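Oxidoreductase, NAD-binding/iron-sulfur cluster-binding protein (Nitratireductor pacificus pht-3B, PDB 6ZXU) is a catabolic reductive dehalogenase that carries cobalamin and two [4Fe-4S] clusters and probably uses them to remove halogen from organic substrates. Local coordinates at residues 336-345 against 640-651; 490-498 against 526-534. One frame throughout, in Å; residues are numbered along the deposited sequence.

Contact 1: residues 336-345 against 640-651; sequences RFPMKHPLAL and WWFDLEVIDGVA
Arg336 lays the NH2 edge of its guanidinium against strand 645-647, where that one nitrogen serves two acceptors. NH2 donates to Glu645 OE2 at 2.7 Å, a salt bridge meeting the anti side of the carboxylate with the two planes nearly coplanar (21° apart), and to Val646 O at 3.0 Å. The side chain reaches them because its chain is extended from CG to NE, with CG turned away from the backbone N (chi1 -171°). A water links Arg336 NE to Val646 O, while Lys340 CD packs over one guanidinium face. With an alanine here, Glu645 OE2 would probably lose its charged mate and Val646 O one of its donors. The backbone adds a nearly straight bond from Val646 N to Lys340 O, 2.8 Å long, in the plane of that carbonyl. Farther along, the His341 ring bridges two places: ND1 accepts from Leu343 N as N-cap of helix 342-354, and NE2 donates to Phe642 O at 2.9 Å, a bent bond (141°) lying in the ring plane. Apolar contacts fill in between. Leu345 CD1 and Val646 CG2 meet tip to tip at 3.6 Å, Pro342 CD rests on Leu644 CB at 3.8 Å, and Leu343 CD2 comes to the edge of the Trp640 ring. The contact thus joins the start of helix 342-354 to the hairpin of strands 645-647 and 650-652, closed by a type I' turn from Ile647 to Val650; helix 168-190 packs on Pro342 and Leu345 through Trp189, and helix 103-116 on Leu343 and Trp640 through Phe116 and Ala112.

Contact 2: residues 490-498 against 526-534; sequences ILMAGLGEV and SVDRPIDFG
Glu497 and Phe533 supply the direct hydrogen bond between the segments: Phe533 N donates to Glu497 OE2 at 2.8 Å, on its anti side, 28° out of the carboxylate plane. The same oxygen also accepts from Leu535 N, so it gathers backbone N-H groups where helix 535-540 begins. Asp532 OD1 accepts from Gly534 N in an Asx turn, and lies 3.8 Å from Glu497 OE2; a water donating to Asp532 OD1 and Glu497 OE1 probably eases the meeting of like charges. Glu497 OE1 is further held by Thr300 and Gln536.

Water-mediated bonds join the backbones. One water accepts from Ile531 N and donates to Leu491 O and Gly496 O, and another bridges Met492 O and Asp528 O.

Close packing, some of it polar, completes the contact. Glu497 OE2 sits over one face of the Phe533 ring, 3.3 Å from CD1, with carboxylate and ring planes almost perpendicular (84°). A chi1 of 56° puts Ile531 CG2 anti to its carbonyl carbon, 3.4 Å from Gly494 O. Met492 SD also meets Pro530 CG at 4.3 Å. A CA-H...O contact forms where Gly494 closes helix 486-492 in a Schellman motif: its CA lies 3.3 Å from Arg529 O, and a CB there would run into that oxygen.

Ile490, Leu491 and Val498 touch the cobalamin, so the contact backs one wall of its pocket. The short, weakly bonded strand 531-532 pairs antiparallel with 294-295, and the likewise weak 497-498 with 505-506; Met492 and Ala493 pack on Cys398 of strand 394-399, and Ala493 also on Val425 of strand 422-429.

In the fold
Both contacts are largely buried, yet they share no element: contact 1 ties a helix start to a hairpin, contact 2 a helix end to an extended segment. Their centres lie 36 Å apart on opposite sides of the chain's centre, and contact 2 is nested in the loop that contact 1 closes. The pair illustrates how chemistry follows place. Contact 1 relies on an ion pair and apolar packing, with the side chain of Lys340 about 13 Å from the cobalamin. Both use waters, but in contact 2 they carry the backbone-to-backbone linkage, whereas contact 1 has a direct bond. Contact 2 also stands closer to the cofactors, lining the cobalamin pocket.

Contact 1: residues 336-345 against 640-651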
loop_
_atom_site.group_PDB
_atom_site.type_symbol
_atom_site.label_atom_id
_atom_site.label_comp_id
_atom_site.label_asym_id
_atom_site.label_seq_id
_atom_site.Cartn_x
_atom_site.Cartn_y
_atom_site.Cartn_z
ATOM N N ARG A 336 -14.941 13.896 -1.700
ATOM C CA ARG A 336 -14.741 13.889 -0.240
ATOM C C ARG A 336 -14.550 12.503 0.351
ATOM O O ARG A 336 -13.917 12.350 1.401
ATOM C CB ARG A 336 -16.006 14.473 0.363
ATOM C CG ARG A 336 -15.909 14.735 1.780
ATOM C CD ARG A 336 -17.243 15.163 2.367
ATOM N NE ARG A 336 -16.995 15.031 3.801
ATOM C CZ ARG A 336 -17.706 14.259 4.609
ATOM N NH1 ARG A 336 -18.743 13.549 4.129
ATOM N NH2 ARG A 336 -17.447 14.267 5.930
ATOM N N PHE A 337 -15.161 11.490 -0.253
ATOM C CA PHE A 337 -15.389 10.219 0.445
ATOM C C PHE A 337 -14.120 9.509 0.985
ATOM O O PHE A 337 -14.179 8.921 2.058
ATOM C CB PHE A 337 -16.243 9.261 -0.363
ATOM C CG PHE A 337 -15.471 8.503 -1.415
ATOM C CD1 PHE A 337 -15.259 9.050 -2.630
ATOM C CD2 PHE A 337 -14.962 7.241 -1.139
ATOM C CE1 PHE A 337 -14.561 8.384 -3.632
ATOM C CE2 PHE A 337 -14.259 6.562 -2.121
ATOM C CZ PHE A 337 -14.030 7.147 -3.348
ATOM N N PRO A 338 -12.974 9.652 0.314
ATOM C CA PRO A 338 -11.806 9.045 0.897
ATOM C C PRO A 338 -10.946 9.979 1.740
ATOM O O PRO A 338 -9.845 9.582 2.196
ATOM C CB PRO A 338 -10.984 8.621 -0.361
ATOM C CG PRO A 338 -11.283 9.710 -1.365
ATOM C CD PRO A 338 -12.656 10.260 -1.002
ATOM N N MET A 339 -11.443 11.187 1.953
ATOM C CA MET A 339 -10.661 12.234 2.633
ATOM C C MET A 339 -11.386 12.805 3.849
ATOM O O MET A 339 -11.174 13.931 4.232
ATOM C CB MET A 339 -10.370 13.360 1.637
ATOM C CG MET A 339 -9.308 12.944 0.611
ATOM S SD MET A 339 -7.720 12.812 1.358
ATOM C CE MET A 339 -6.817 11.571 0.395
ATOM N N LYS A 340 -12.204 11.993 4.465
ATOM C CA LYS A 340 -12.926 12.390 5.616
ATOM C C LYS A 340 -12.079 12.321 6.888
ATOM O O LYS A 340 -12.345 13.021 7.831
ATOM C CB LYS A 340 -14.141 11.487 5.802
ATOM C CG LYS A 340 -15.042 11.400 4.615
ATOM C CD LYS A 340 -16.328 10.663 5.067
ATOM C CE LYS A 340 -16.905 9.753 4.034
ATOM N NZ LYS A 340 -18.234 9.184 4.397
ATOM N N HIS A 341 -11.044 11.460 6.934
ATOM C CA HIS A 341 -10.241 11.320 8.139
ATOM C C HIS A 341 -8.987 12.165 8.034
ATOM O O HIS A 341 -8.406 12.275 6.958
ATOM C CB HIS A 341 -9.890 9.851 8.344
ATOM C CG HIS A 341 -9.262 9.570 9.666
ATOM N ND1 HIS A 341 -7.946 9.871 9.939
ATOM C CD2 HIS A 341 -9.758 9.002 10.776
ATOM C CE1 HIS A 341 -7.649 9.478 11.168
ATOM N NE2 HIS A 341 -8.747 8.973 11.703
ATOM N N PRO A 342 -8.562 12.823 9.136
ATOM C CA PRO A 342 -7.360 13.718 9.081
ATOM C C PRO A 342 -6.058 13.094 8.613
ATOM O O PRO A 342 -5.208 13.794 8.053
ATOM C CB PRO A 342 -7.190 14.143 10.545
ATOM C CG PRO A 342 -8.568 14.163 11.078
ATOM C CD PRO A 342 -9.275 12.996 10.429
ATOM N N LEU A 343 -5.865 11.807 8.848
ATOM C CA LEU A 343 -4.683 11.129 8.374
ATOM C C LEU A 343 -4.616 11.043 6.866
ATOM O O LEU A 343 -3.576 11.332 6.260
ATOM C CB LEU A 343 -4.577 9.724 9.006
ATOM C CG LEU A 343 -3.311 8.947 8.676
ATOM C CD1 LEU A 343 -2.026 9.645 9.118
ATOM C CD2 LEU A 343 -3.349 7.551 9.298
ATOM N N ALA A 344 -5.726 10.647 6.246
ATOM C CA ALA A 344 -5.816 10.680 4.792
ATOM C C ALA A 344 -5.612 12.113 4.215
ATOM O O ALA A 344 -4.899 12.310 3.242
ATOM C CB ALA A 344 -7.175 10.153 4.371
ATOM N N LEU A 345 -6.212 13.100 4.842
ATOM C CA LEU A 345 -5.955 14.501 4.468
ATOM C C LEU A 345 -4.475 14.876 4.569
ATOM O O LEU A 345 -3.982 15.669 3.765
ATOM C CB LEU A 345 -6.806 15.482 5.307
ATOM C CG LEU A 345 -8.284 15.467 4.909
ATOM C CD1 LEU A 345 -9.167 16.088 5.942
ATOM C CD2 LEU A 345 -8.460 16.247 3.599
ATOM N N TRP A 640 -6.195 1.400 16.731
ATOM C CA TRP A 640 -5.328 2.411 17.257
ATOM C C TRP A 640 -5.717 3.825 16.836
ATOM O O TRP A 640 -5.125 4.784 17.352
ATOM C CB TRP A 640 -3.897 2.180 16.734
ATOM C CG TRP A 640 -3.778 2.077 15.228
ATOM C CD1 TRP A 640 -3.848 0.898 14.481
ATOM C CD2 TRP A 640 -3.561 3.137 14.276
ATOM N NE1 TRP A 640 -3.710 1.171 13.126
ATOM C CE2 TRP A 640 -3.526 2.526 12.972
ATOM C CE3 TRP A 640 -3.445 4.509 14.386
ATOM C CZ2 TRP A 640 -3.370 3.270 11.828
ATOM C CZ3 TRP A 640 -3.334 5.248 13.268
ATOM C CH2 TRP A 640 -3.266 4.641 11.996
ATOM N N TRP A 641 -6.611 3.969 15.847
ATOM C CA TRP A 641 -6.916 5.295 15.244
ATOM C C TRP A 641 -8.090 5.952 15.967
ATOM O O TRP A 641 -8.883 5.293 16.668
ATOM C CB TRP A 641 -7.254 5.138 13.720
ATOM C CG TRP A 641 -8.412 4.189 13.461
ATOM C CD1 TRP A 641 -9.746 4.519 13.340
ATOM C CD2 TRP A 641 -8.339 2.777 13.322
ATOM N NE1 TRP A 641 -10.488 3.392 13.171
ATOM C CE2 TRP A 641 -9.637 2.311 13.133
ATOM C CE3 TRP A 641 -7.282 1.864 13.314
ATOM C CZ2 TRP A 641 -9.912 0.968 13.021
ATOM C CZ3 TRP A 641 -7.545 0.547 13.207
ATOM C CH2 TRP A 641 -8.855 0.090 13.053
ATOM N N PHE A 642 -8.205 7.269 15.767
ATOM C CA PHE A 642 -9.339 8.064 16.264
ATOM C C PHE A 642 -10.486 8.049 15.263
ATOM O O PHE A 642 -10.256 8.063 14.058
ATOM C CB PHE A 642 -8.913 9.524 16.492
ATOM C CG PHE A 642 -7.834 9.743 17.523
ATOM C CD1 PHE A 642 -7.635 8.875 18.563
ATOM C CD2 PHE A 642 -7.038 10.880 17.428
ATOM C CE1 PHE A 642 -6.656 9.072 19.483
ATOM C CE2 PHE A 642 -6.066 11.129 18.354
ATOM C CZ PHE A 642 -5.879 10.225 19.382
ATOM N N ASP A 643 -11.702 8.005 15.759
ATOM C CA ASP A 643 -12.882 8.155 14.936
ATOM C C ASP A 643 -13.223 9.660 14.731
ATOM O O ASP A 643 -13.907 10.266 15.533
ATOM C CB ASP A 643 -14.069 7.459 15.590
ATOM C CG ASP A 643 -13.962 5.982 15.523
ATOM O OD1 ASP A 643 -13.176 5.433 14.699
ATOM O OD2 ASP A 643 -14.617 5.338 16.296
ATOM N N LEU A 644 -12.628 10.251 13.720
ATOM C CA LEU A 644 -12.731 11.640 13.366
ATOM C C LEU A 644 -13.175 11.768 11.929
ATOM O O LEU A 644 -12.634 11.086 11.062
ATOM C CB LEU A 644 -11.386 12.392 13.529
ATOM C CG LEU A 644 -10.834 12.467 14.951
ATOM C CD1 LEU A 644 -9.443 13.090 15.001
ATOM C CD2 LEU A 644 -11.812 13.219 15.848
ATOM N N GLU A 645 -14.142 12.655 11.696
ATOM C CA GLU A 645 -14.644 12.993 10.384
ATOM C C GLU A 645 -14.504 14.476 10.251
ATOM O O GLU A 645 -15.006 15.220 11.062
ATOM C CB GLU A 645 -16.125 12.544 10.254
ATOM C CG GLU A 645 -16.775 13.002 8.986
ATOM C CD GLU A 645 -18.227 12.566 8.837
ATOM O OE1 GLU A 645 -18.894 12.128 9.820
ATOM O OE2 GLU A 645 -18.722 12.646 7.686
ATOM N N VAL A 646 -13.814 14.904 9.206
ATOM C CA VAL A 646 -13.730 16.319 8.874
ATOM C C VAL A 646 -14.991 16.719 8.044
ATOM O O VAL A 646 -15.311 16.123 6.995
ATOM C CB VAL A 646 -12.494 16.612 8.071
ATOM C CG1 VAL A 646 -12.479 18.028 7.591
ATOM C CG2 VAL A 646 -11.263 16.302 8.897
ATOM N N ILE A 647 -15.711 17.687 8.586
ATOM C CA ILE A 647 -16.850 18.311 7.946
ATOM C C ILE A 647 -16.633 19.819 7.946
ATOM O O ILE A 647 -16.380 20.394 8.969
ATOM C CB ILE A 647 -18.127 18.040 8.714
ATOM C CG1 ILE A 647 -18.560 16.615 8.492
ATOM C CG2 ILE A 647 -19.224 18.976 8.194
ATOM C CD1 ILE A 647 -19.565 16.049 9.483
ATOM N N ASP A 648 -16.717 20.417 6.774
ATOM C CA ASP A 648 -16.601 21.894 6.671
ATOM C C ASP A 648 -15.246 22.339 7.301
ATOM O O ASP A 648 -15.132 23.348 7.986
ATOM C CB ASP A 648 -17.833 22.571 7.333
ATOM N N GLY A 649 -14.192 21.573 7.028
ATOM C CA GLY A 649 -12.841 22.008 7.385
ATOM C C GLY A 649 -12.450 21.736 8.814
ATOM O O GLY A 649 -11.322 22.072 9.204
ATOM N N VAL A 650 -13.313 21.091 9.570
ATOM C CA VAL A 650 -13.018 20.801 10.985
ATOM C C VAL A 650 -13.231 19.375 11.332
ATOM O O VAL A 650 -14.295 18.803 11.050
ATOM C CB VAL A 650 -13.937 21.655 11.942
ATOM C CG1 VAL A 650 -13.595 21.463 13.427
ATOM C CG2 VAL A 650 -13.767 23.132 11.589
ATOM N N ALA A 651 -12.253 18.812 12.061
ATOM C CA ALA A 651 -12.407 17.444 12.595
ATOM C C ALA A 651 -13.393 17.359 13.745
ATOM O O ALA A 651 -13.343 18.151 14.673
ATOM C CB ALA A 651 -11.056 16.940 13.081
HETATM O O HOH W 1 -19.614 10.893 6.160
HETATM O O HOH W 2 -14.676 16.445 4.289
#

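Contact 2: residues 490-498 against 526-534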
loop_
_atom_site.group_PDB
_atom_site.type_symbol
_atom_site.label_atom_id
_atom_site.label_comp_id
_atom_site.label_asym_id
_atom_site.label_seq_id
_atom_site.Cartn_x
_atom_site.Cartn_y
_atom_site.Cartn_z
ATOM N N ILE A 490 -1.546 -7.082 -13.351
ATOM C CA ILE A 490 -1.327 -7.908 -12.147
ATOM C C ILE A 490 -1.437 -9.401 -12.533
ATOM O O ILE A 490 -0.614 -10.210 -12.119
ATOM C CB ILE A 490 -2.311 -7.583 -11.012
ATOM C CG1 ILE A 490 -2.129 -6.130 -10.569
ATOM C CG2 ILE A 490 -2.110 -8.495 -9.836
ATOM C CD1 ILE A 490 -3.343 -5.647 -9.784
ATOM N N LEU A 491 -2.437 -9.736 -13.357
ATOM C CA LEU A 491 -2.627 -11.143 -13.779
ATOM C C LEU A 491 -1.467 -11.628 -14.659
ATOM O O LEU A 491 -0.913 -12.679 -14.388
ATOM C CB LEU A 491 -3.887 -11.277 -14.532
ATOM C CG LEU A 491 -4.197 -12.699 -14.927
ATOM C CD1 LEU A 491 -4.645 -13.557 -13.751
ATOM C CD2 LEU A 491 -5.283 -12.679 -15.997
ATOM N N MET A 492 -1.137 -10.880 -15.684
ATOM C CA MET A 492 -0.056 -11.274 -16.640
ATOM C C MET A 492 1.342 -11.258 -16.046
ATOM O O MET A 492 2.180 -12.053 -16.407
ATOM C CB MET A 492 -0.067 -10.421 -17.875
ATOM C CG MET A 492 -1.274 -10.639 -18.810
ATOM S SD MET A 492 -1.544 -12.423 -19.143
ATOM C CE MET A 492 -3.316 -12.171 -19.300
ATOM N N ALA A 493 1.578 -10.408 -15.051
ATOM C CA ALA A 493 2.857 -10.369 -14.287
ATOM C C ALA A 493 2.972 -11.434 -13.245
ATOM O O ALA A 493 4.005 -11.537 -12.614
ATOM C CB ALA A 493 3.046 -8.982 -13.679
ATOM N N GLY A 494 1.954 -12.320 -13.096
ATOM C CA GLY A 494 2.024 -13.407 -12.191
ATOM C C GLY A 494 2.079 -12.970 -10.731
ATOM O O GLY A 494 2.693 -13.633 -9.921
ATOM N N LEU A 495 1.280 -11.965 -10.381
ATOM C CA LEU A 495 1.202 -11.512 -8.948
ATOM C C LEU A 495 -0.092 -11.876 -8.280
ATOM O O LEU A 495 -0.155 -11.817 -7.067
ATOM C CB LEU A 495 1.481 -10.022 -8.834
ATOM C CG LEU A 495 2.859 -9.554 -9.267
ATOM C CD1 LEU A 495 2.925 -8.077 -9.222
ATOM C CD2 LEU A 495 3.964 -10.181 -8.510
ATOM N N GLY A 496 -1.077 -12.389 -9.035
ATOM C CA GLY A 496 -2.324 -12.824 -8.468
ATOM C C GLY A 496 -3.120 -13.642 -9.435
ATOM O O GLY A 496 -2.830 -13.697 -10.580
ATOM N N GLU A 497 -4.127 -14.324 -8.906
ATOM C CA GLU A 497 -5.179 -14.980 -9.702
ATOM C C GLU A 497 -6.507 -14.239 -9.509
ATOM O O GLU A 497 -6.754 -13.560 -8.503
ATOM C CB GLU A 497 -5.411 -16.429 -9.236
ATOM C CG GLU A 497 -4.488 -17.494 -9.780
ATOM C CD GLU A 497 -5.019 -18.910 -9.507
ATOM O OE1 GLU A 497 -6.077 -19.292 -10.075
ATOM O OE2 GLU A 497 -4.406 -19.697 -8.772
ATOM N N VAL A 498 -7.329 -14.315 -10.529
ATOM C CA VAL A 498 -8.745 -13.933 -10.474
ATOM C C VAL A 498 -9.428 -14.562 -9.260
ATOM O O VAL A 498 -9.375 -15.786 -9.054
ATOM C CB VAL A 498 -9.450 -14.376 -11.777
ATOM C CG1 VAL A 498 -10.963 -14.344 -11.677
ATOM C CG2 VAL A 498 -8.994 -13.436 -12.913
ATOM N N SER A 526 13.027 -9.239 -19.396
ATOM C CA SER A 526 12.323 -10.514 -19.412
ATOM C C SER A 526 11.014 -10.439 -18.580
ATOM O O SER A 526 10.971 -9.801 -17.520
ATOM C CB SER A 526 13.169 -11.618 -18.850
ATOM O OG SER A 526 14.372 -11.664 -19.563
ATOM N N VAL A 527 9.955 -11.036 -19.099
ATOM C CA VAL A 527 8.632 -10.957 -18.484
ATOM C C VAL A 527 8.415 -12.153 -17.622
ATOM O O VAL A 527 9.090 -13.185 -17.776
ATOM C CB VAL A 527 7.468 -10.781 -19.531
ATOM C CG1 VAL A 527 7.685 -9.555 -20.330
ATOM C CG2 VAL A 527 7.325 -11.968 -20.375
ATOM N N ASP A 528 7.622 -11.981 -16.576
ATOM C CA ASP A 528 7.156 -13.067 -15.753
ATOM C C ASP A 528 5.980 -13.765 -16.391
ATOM O O ASP A 528 5.526 -13.340 -17.414
ATOM C CB ASP A 528 6.776 -12.553 -14.351
ATOM C CG ASP A 528 8.046 -12.035 -13.606
ATOM O OD1 ASP A 528 8.898 -12.849 -13.221
ATOM O OD2 ASP A 528 8.211 -10.806 -13.437
ATOM N N ARG A 529 5.623 -14.908 -15.854
ATOM C CA ARG A 529 4.486 -15.696 -16.321
ATOM C C ARG A 529 3.352 -15.708 -15.279
ATOM O O ARG A 529 3.610 -15.538 -14.100
ATOM C CB ARG A 529 4.902 -17.138 -16.621
ATOM C CG ARG A 529 5.781 -17.296 -17.837
ATOM C CD ARG A 529 5.931 -18.754 -18.241
ATOM N NE ARG A 529 6.740 -19.530 -17.327
ATOM C CZ ARG A 529 6.620 -20.849 -17.154
ATOM N NH1 ARG A 529 5.661 -21.534 -17.766
ATOM N NH2 ARG A 529 7.424 -21.473 -16.308
ATOM N N PRO A 530 2.111 -15.860 -15.727
ATOM C CA PRO A 530 1.016 -16.065 -14.790
ATOM C C PRO A 530 1.223 -17.174 -13.801
ATOM O O PRO A 530 2.039 -18.100 -14.038
ATOM C CB PRO A 530 -0.168 -16.385 -15.714
ATOM C CG PRO A 530 0.174 -15.728 -16.988
ATOM C CD PRO A 530 1.641 -15.779 -17.110
ATOM N N ILE A 531 0.463 -17.149 -12.701
ATOM C CA ILE A 531 0.651 -18.141 -11.617
ATOM C C ILE A 531 -0.630 -18.970 -11.457
ATOM O O ILE A 531 -1.715 -18.554 -11.863
ATOM C CB ILE A 531 1.043 -17.513 -10.259
ATOM C CG1 ILE A 531 0.012 -16.513 -9.868
ATOM C CG2 ILE A 531 2.474 -16.972 -10.332
ATOM C CD1 ILE A 531 0.231 -15.896 -8.499
ATOM N N ASP A 532 -0.457 -20.187 -10.944
ATOM C CA ASP A 532 -1.567 -21.093 -10.644
ATOM C C ASP A 532 -1.366 -21.670 -9.240
ATOM O O ASP A 532 -0.491 -22.510 -9.051
ATOM C CB ASP A 532 -1.660 -22.183 -11.651
ATOM C CG ASP A 532 -2.813 -23.191 -11.327
ATOM O OD1 ASP A 532 -3.676 -23.014 -10.412
ATOM O OD2 ASP A 532 -2.894 -24.215 -12.000
ATOM N N PHE A 533 -2.137 -21.189 -8.253
ATOM C CA PHE A 533 -2.017 -21.695 -6.951
ATOM C C PHE A 533 -3.341 -22.320 -6.443
ATOM O O PHE A 533 -3.567 -22.455 -5.220
ATOM C CB PHE A 533 -1.462 -20.691 -5.958
ATOM C CG PHE A 533 -2.306 -19.440 -5.765
ATOM C CD1 PHE A 533 -2.198 -18.372 -6.643
ATOM C CD2 PHE A 533 -3.057 -19.262 -4.629
ATOM C CE1 PHE A 533 -2.903 -17.200 -6.469
ATOM C CE2 PHE A 533 -3.786 -18.082 -4.443
ATOM C CZ PHE A 533 -3.727 -17.044 -5.354
ATOM N N GLY A 534 -4.151 -22.756 -7.363
ATOM C CA GLY A 534 -5.346 -23.458 -7.001
ATOM C C GLY A 534 -6.533 -22.551 -6.638
ATOM O O GLY A 534 -7.506 -23.044 -6.154
HETATM O O HOH W 3 -1.228 -14.746 -12.702
HETATM O O HOH W 4 3.728 -12.183 -18.688
HETATM O O HOH W 5 -6.152 -22.046 -10.156
#